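Local structure of PHOX (Pseudomonas fluorescens, 4A9V) at residues Asn195-Gln207 with Gln213-Ile225. The protein catalyses phosphate-ester hydrolysis as an alkaline phosphatase of the PhoX family, a beta-propeller enzyme whose cofactor combines iron and calcium. Numbering follows the deposited sequence. Where two conformers were deposited one is given.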
loop_
_atom_site.group_PDB
_atom_site.type_symbol
_atom_site.label_atom_id
_atom_site.label_comp_id
_atom_site.label_asym_id
_atom_site.label_seq_id
_atom_site.Cartn_x
_atom_site.Cartn_y
_atom_site.Cartn_z
ATOM N N ASN A 195 -0.346 -7.302 -5.545
ATOM C CA ASN A 195 -1.022 -8.453 -6.161
ATOM C C ASN A 195 -0.584 -8.690 -7.605
ATOM O O ASN A 195 -1.397 -8.929 -8.512
ATOM C CB ASN A 195 -2.531 -8.290 -6.056
ATOM C CG ASN A 195 -3.015 -8.443 -4.632
ATOM O OD1 ASN A 195 -2.710 -9.440 -3.974
ATOM N ND2 ASN A 195 -3.672 -7.421 -4.113
ATOM N N PHE A 196 0.728 -8.713 -7.792
ATOM C CA PHE A 196 1.305 -8.847 -9.120
ATOM C C PHE A 196 0.958 -10.187 -9.761
ATOM O O PHE A 196 0.821 -10.283 -10.976
ATOM C CB PHE A 196 2.827 -8.650 -9.080
ATOM C CG PHE A 196 3.570 -9.748 -8.372
ATOM C CD1 PHE A 196 3.727 -9.744 -6.997
ATOM C CD2 PHE A 196 4.162 -10.764 -9.095
ATOM C CE1 PHE A 196 4.405 -10.768 -6.361
ATOM C CE2 PHE A 196 4.834 -11.791 -8.465
ATOM C CZ PHE A 196 4.972 -11.789 -7.097
ATOM N N THR A 197 0.827 -11.223 -8.941
ATOM C CA THR A 197 0.563 -12.568 -9.437
ATOM C C THR A 197 -0.781 -12.665 -10.142
ATOM O O THR A 197 -0.952 -13.510 -11.019
ATOM C CB THR A 197 0.605 -13.596 -8.292
ATOM O OG1 THR A 197 -0.268 -13.167 -7.244
ATOM C CG2 THR A 197 2.007 -13.730 -7.733
ATOM N N ASP A 198 -1.723 -11.793 -9.780
ATOM C CA ASP A 198 -3.062 -11.790 -10.381
ATOM C C ASP A 198 -2.987 -11.643 -11.896
ATOM O O ASP A 198 -3.908 -12.044 -12.610
ATOM C CB ASP A 198 -3.888 -10.624 -9.833
ATOM C CG ASP A 198 -4.272 -10.792 -8.375
ATOM O OD1 ASP A 198 -3.864 -11.786 -7.736
ATOM O OD2 ASP A 198 -4.995 -9.907 -7.870
ATOM N N CYS A 199 -1.945 -10.960 -12.362
ATOM C CA CYS A 199 -1.830 -10.535 -13.753
ATOM C C CYS A 199 -1.303 -11.625 -14.673
ATOM O O CYS A 199 -1.266 -11.436 -15.883
ATOM C CB CYS A 199 -0.913 -9.318 -13.830
ATOM S SG CYS A 199 -1.527 -7.898 -12.918
ATOM N N PHE A 200 -0.835 -12.728 -14.093
ATOM C CA PHE A 200 -0.233 -13.808 -14.867
ATOM C C PHE A 200 -1.218 -14.951 -15.050
ATOM O O PHE A 200 -2.098 -15.171 -14.227
ATOM C CB PHE A 200 1.030 -14.303 -14.164
ATOM C CG PHE A 200 2.151 -13.301 -14.173
ATOM C CD1 PHE A 200 2.171 -12.246 -13.270
ATOM C CD2 PHE A 200 3.143 -13.361 -15.141
ATOM C CE1 PHE A 200 3.152 -11.277 -13.342
ATOM C CE2 PHE A 200 4.128 -12.395 -15.218
ATOM C CZ PHE A 200 4.122 -11.340 -14.324
ATOM N N GLY A 201 -1.097 -15.636 -16.174
ATOM C CA GLY A 201 -1.869 -16.846 -16.413
ATOM C C GLY A 201 -1.070 -17.777 -17.290
ATOM O O GLY A 201 0.144 -17.631 -17.391
ATOM N N SER A 202 -1.737 -18.724 -17.933
ATOM C CA SER A 202 -1.062 -19.576 -18.882
ATOM C C SER A 202 -2.012 -19.949 -20.001
ATOM O O SER A 202 -3.212 -20.133 -19.775
ATOM C CB SER A 202 -0.546 -20.844 -18.206
ATOM O OG SER A 202 0.076 -21.685 -19.162
ATOM N N SER A 203 -1.464 -20.084 -21.201
ATOM C CA SER A 203 -2.215 -20.623 -22.323
ATOM C C SER A 203 -2.511 -22.111 -22.152
ATOM O O SER A 203 -3.340 -22.656 -22.865
ATOM C CB SER A 203 -1.469 -20.369 -23.632
ATOM O OG SER A 203 -0.100 -20.711 -23.538
ATOM N N ASN A 204 -1.830 -22.759 -21.212
ATOM C CA ASN A 204 -2.129 -24.138 -20.832
ATOM C C ASN A 204 -2.957 -24.180 -19.552
ATOM O O ASN A 204 -2.452 -23.885 -18.471
ATOM C CB ASN A 204 -0.815 -24.888 -20.624
ATOM C CG ASN A 204 -1.014 -26.339 -20.226
ATOM O OD1 ASN A 204 -2.139 -26.836 -20.148
ATOM N ND2 ASN A 204 0.084 -27.005 -19.901
ATOM N N ALA A 205 -4.240 -24.496 -19.676
ATOM C CA ALA A 205 -5.130 -24.487 -18.522
ATOM C C ALA A 205 -4.682 -25.484 -17.452
ATOM O O ALA A 205 -5.052 -25.346 -16.284
ATOM C CB ALA A 205 -6.558 -24.780 -18.952
ATOM N N GLN A 206 -3.921 -26.501 -17.859
ATOM C CA GLN A 206 -3.403 -27.506 -16.923
ATOM C C GLN A 206 -1.927 -27.260 -16.595
ATOM O O GLN A 206 -1.204 -28.168 -16.177
ATOM C CB GLN A 206 -3.591 -28.913 -17.503
ATOM C CG GLN A 206 -5.021 -29.217 -17.933
ATOM C CD GLN A 206 -5.792 -30.032 -16.904
ATOM O OE1 GLN A 206 -5.213 -30.866 -16.201
ATOM N NE2 GLN A 206 -7.116 -29.919 -16.937
ATOM N N GLN A 207 -1.488 -26.015 -16.740
ATOM C CA GLN A 207 -0.123 -25.605 -16.417
ATOM C C GLN A 207 0.324 -26.187 -15.082
ATOM O O GLN A 207 -0.332 -25.939 -14.066
ATOM C CB GLN A 207 -0.076 -24.075 -16.339
ATOM C CG GLN A 207 1.308 -23.482 -16.122
ATOM C CD GLN A 207 2.273 -23.817 -17.246
ATOM O OE1 GLN A 207 2.042 -23.464 -18.403
ATOM N NE2 GLN A 207 3.397 -24.439 -16.898
ATOM N N GLN A 213 6.119 -21.145 -7.093
ATOM C CA GLN A 213 5.056 -20.509 -7.847
ATOM C C GLN A 213 3.704 -20.664 -7.155
ATOM O O GLN A 213 2.958 -19.699 -7.008
ATOM C CB GLN A 213 5.019 -21.071 -9.265
ATOM C CG GLN A 213 6.251 -20.701 -10.074
ATOM C CD GLN A 213 6.391 -21.490 -11.356
ATOM O OE1 GLN A 213 5.877 -22.604 -11.484
ATOM N NE2 GLN A 213 7.171 -20.957 -12.281
ATOM N N LYS A 214 3.452 -21.841 -6.598
ATOM C CA LYS A 214 2.213 -22.082 -5.874
ATOM C C LYS A 214 2.118 -21.243 -4.602
ATOM O O LYS A 214 1.057 -20.712 -4.291
ATOM C CB LYS A 214 2.068 -23.569 -5.551
ATOM C CG LYS A 214 1.721 -24.398 -6.770
ATOM C CD LYS A 214 1.508 -25.856 -6.430
ATOM C CE LYS A 214 1.040 -26.613 -7.654
ATOM N NZ LYS A 214 0.919 -28.061 -7.372
ATOM N N ARG A 215 3.229 -21.083 -3.889
ATOM C CA ARG A 215 3.210 -20.320 -2.645
ATOM C C ARG A 215 2.871 -18.850 -2.905
ATOM O O ARG A 215 2.310 -18.175 -2.039
ATOM C CB ARG A 215 4.552 -20.455 -1.910
ATOM C CG ARG A 215 4.708 -19.558 -0.691
ATOM C CD ARG A 215 3.682 -19.836 0.405
ATOM N NE ARG A 215 3.884 -18.983 1.579
ATOM C CZ ARG A 215 4.791 -19.212 2.524
ATOM N NH1 ARG A 215 5.517 -20.322 2.491
ATOM N NH2 ARG A 215 4.938 -18.362 3.526
ATOM N N TYR A 216 3.233 -18.347 -4.081
ATOM C CA TYR A 216 2.931 -16.972 -4.433
ATOM C C TYR A 216 1.570 -16.820 -5.112
ATOM O O TYR A 216 1.091 -15.702 -5.279
ATOM C CB TYR A 216 4.064 -16.380 -5.275
ATOM C CG TYR A 216 5.269 -15.974 -4.445
ATOM C CD1 TYR A 216 6.100 -16.924 -3.865
ATOM C CD2 TYR A 216 5.525 -14.641 -4.177
ATOM C CE1 TYR A 216 7.166 -16.547 -3.063
ATOM C CE2 TYR A 216 6.588 -14.254 -3.378
ATOM C CZ TYR A 216 7.409 -15.212 -2.825
ATOM O OH TYR A 216 8.460 -14.876 -2.003
ATOM N N GLY A 217 0.905 -17.932 -5.412
ATOM C CA GLY A 217 -0.522 -17.905 -5.714
ATOM C C GLY A 217 -0.865 -17.694 -7.181
ATOM O O GLY A 217 -2.001 -17.355 -7.505
ATOM N N VAL A 218 0.072 -17.971 -8.077
ATOM C CA VAL A 218 -0.212 -17.870 -9.509
ATOM C C VAL A 218 -1.189 -18.957 -9.949
ATOM O O VAL A 218 -1.215 -20.040 -9.368
ATOM C CB VAL A 218 1.088 -17.923 -10.340
ATOM C CG1 VAL A 218 1.725 -19.298 -10.272
ATOM C CG2 VAL A 218 0.853 -17.481 -11.772
ATOM N N SER A 219 -2.021 -18.639 -10.942
ATOM C CA SER A 219 -2.936 -19.599 -11.542
ATOM C C SER A 219 -2.875 -19.469 -13.054
ATOM O O SER A 219 -2.506 -18.426 -13.584
ATOM C CB SER A 219 -4.369 -19.341 -11.074
ATOM O OG SER A 219 -4.888 -18.164 -11.676
ATOM N N ALA A 220 -3.346 -20.497 -13.751
ATOM C CA ALA A 220 -3.410 -20.460 -15.204
ATOM C C ALA A 220 -4.459 -19.477 -15.707
ATOM O O ALA A 220 -4.310 -18.901 -16.783
ATOM C CB ALA A 220 -3.688 -21.850 -15.752
ATOM N N ALA A 221 -5.522 -19.293 -14.934
ATOM C CA ALA A 221 -6.634 -18.450 -15.363
ATOM C C ALA A 221 -6.342 -16.954 -15.219
ATOM O O ALA A 221 -6.995 -16.144 -15.876
ATOM C CB ALA A 221 -7.897 -18.810 -14.598
ATOM N N SER A 222 -5.366 -16.600 -14.377
ATOM C CA SER A 222 -5.226 -15.244 -13.822
ATOM C C SER A 222 -6.413 -14.899 -12.930
ATOM O O SER A 222 -7.399 -15.639 -12.908
ATOM C CB SER A 222 -5.024 -14.186 -14.925
ATOM O OG SER A 222 -6.251 -13.629 -15.380
ATOM N N ARG A 223 -6.289 -13.837 -12.136
ATOM C CA ARG A 223 -7.388 -13.433 -11.260
ATOM C C ARG A 223 -8.326 -12.462 -11.976
ATOM O O ARG A 223 -8.404 -11.285 -11.637
ATOM C CB ARG A 223 -6.882 -12.860 -9.936
ATOM C CG ARG A 223 -7.933 -12.916 -8.836
ATOM C CD ARG A 223 -7.423 -12.398 -7.500
ATOM N NE ARG A 223 -6.274 -13.159 -7.015
ATOM C CZ ARG A 223 -6.340 -14.103 -6.080
ATOM N NH1 ARG A 223 -7.506 -14.663 -5.782
ATOM N NH2 ARG A 223 -5.223 -14.571 -5.529
ATOM N N GLU A 224 -8.978 -12.965 -13.019
ATOM C CA GLU A 224 -9.867 -12.159 -13.846
ATOM C C GLU A 224 -9.158 -10.908 -14.358
ATOM O O GLU A 224 -9.786 -9.874 -14.574
ATOM C CB GLU A 224 -11.137 -11.793 -13.067
ATOM C CG GLU A 224 -11.938 -13.011 -12.624
ATOM C CD GLU A 224 -13.142 -12.665 -11.765
ATOM O OE1 GLU A 224 -13.447 -11.465 -11.609
ATOM O OE2 GLU A 224 -13.829 -13.604 -11.306
ATOM N N ILE A 225 -7.887 -11.068 -14.719
ATOM C CA ILE A 225 -7.124 -10.004 -15.366
ATOM C C ILE A 225 -7.003 -10.255 -16.881
ATOM O O ILE A 225 -7.293 -9.365 -17.692
ATOM C CB ILE A 225 -5.728 -9.853 -14.713
ATOM C CG1 ILE A 225 -5.859 -9.519 -13.225
ATOM C CG2 ILE A 225 -4.905 -8.804 -15.439
ATOM C CD1 ILE A 225 -6.699 -8.298 -12.934
HETATM O O HOH W 1 -2.293 -15.841 -11.584
HETATM O O HOH W 2 -2.696 -14.309 -7.761
#
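The loop that follows strand 189-193 of the PhoX beta-propeller doubles back on itself here: D198 and T197, in a short 3-10 turn that runs to C199, meet R223 and the end of helix 211-216, an example of a long loop held by backbone bonds, one ion pair and bridging water. D198 holds R223 by backbone and by side chain. R223 N gives its hydrogen to D198 O at 3.0 Å, while D198 OD1 receives R223 NE at 2.9 Å as a salt bridge. OD1 lies in the guanidinium plane of R223, but NE comes to it from above the carboxylate, whose plane is turned 63° from the guanidinium. R223 CG lies anti to the backbone N (chi1 -159°) and the chain bends at chi3, which lays CD against the carboxylate before NE reaches OD1. With an alanine at D198, R223 NE would probably be left without its charge partner, and the water between T197 OG1 and G217 O would be held less firmly. That water sits between D198 OD1, T197 OG1 and the carbonyl of G217, the glycine whose positive phi closes helix 211-216 in a Schellman motif. T197 OG1 also bonds K271 NZ, and T197 CG2 lies 3.3 Å from Y216 O. A second water accepts the S219 N-H and lies 2.7 Å from both T197 O and F200 O. I225 lies over the D198 carbonyl, CG1 3.2 Å from D198 O, and its CG2 rests by C199 CA and SG. The F196 ring turns its edge to Y216, F196 CZ being 4.1 Å from Y216 CD2. The D198 side chain lies about 9 Å from the mu-oxo-diiron group. Farther along, G201 passes so close to A220 that a side chain there would clash with A220 O, the same oxygen that accepts the S202 N-H at 2.8 Å (S202 N to A220 O).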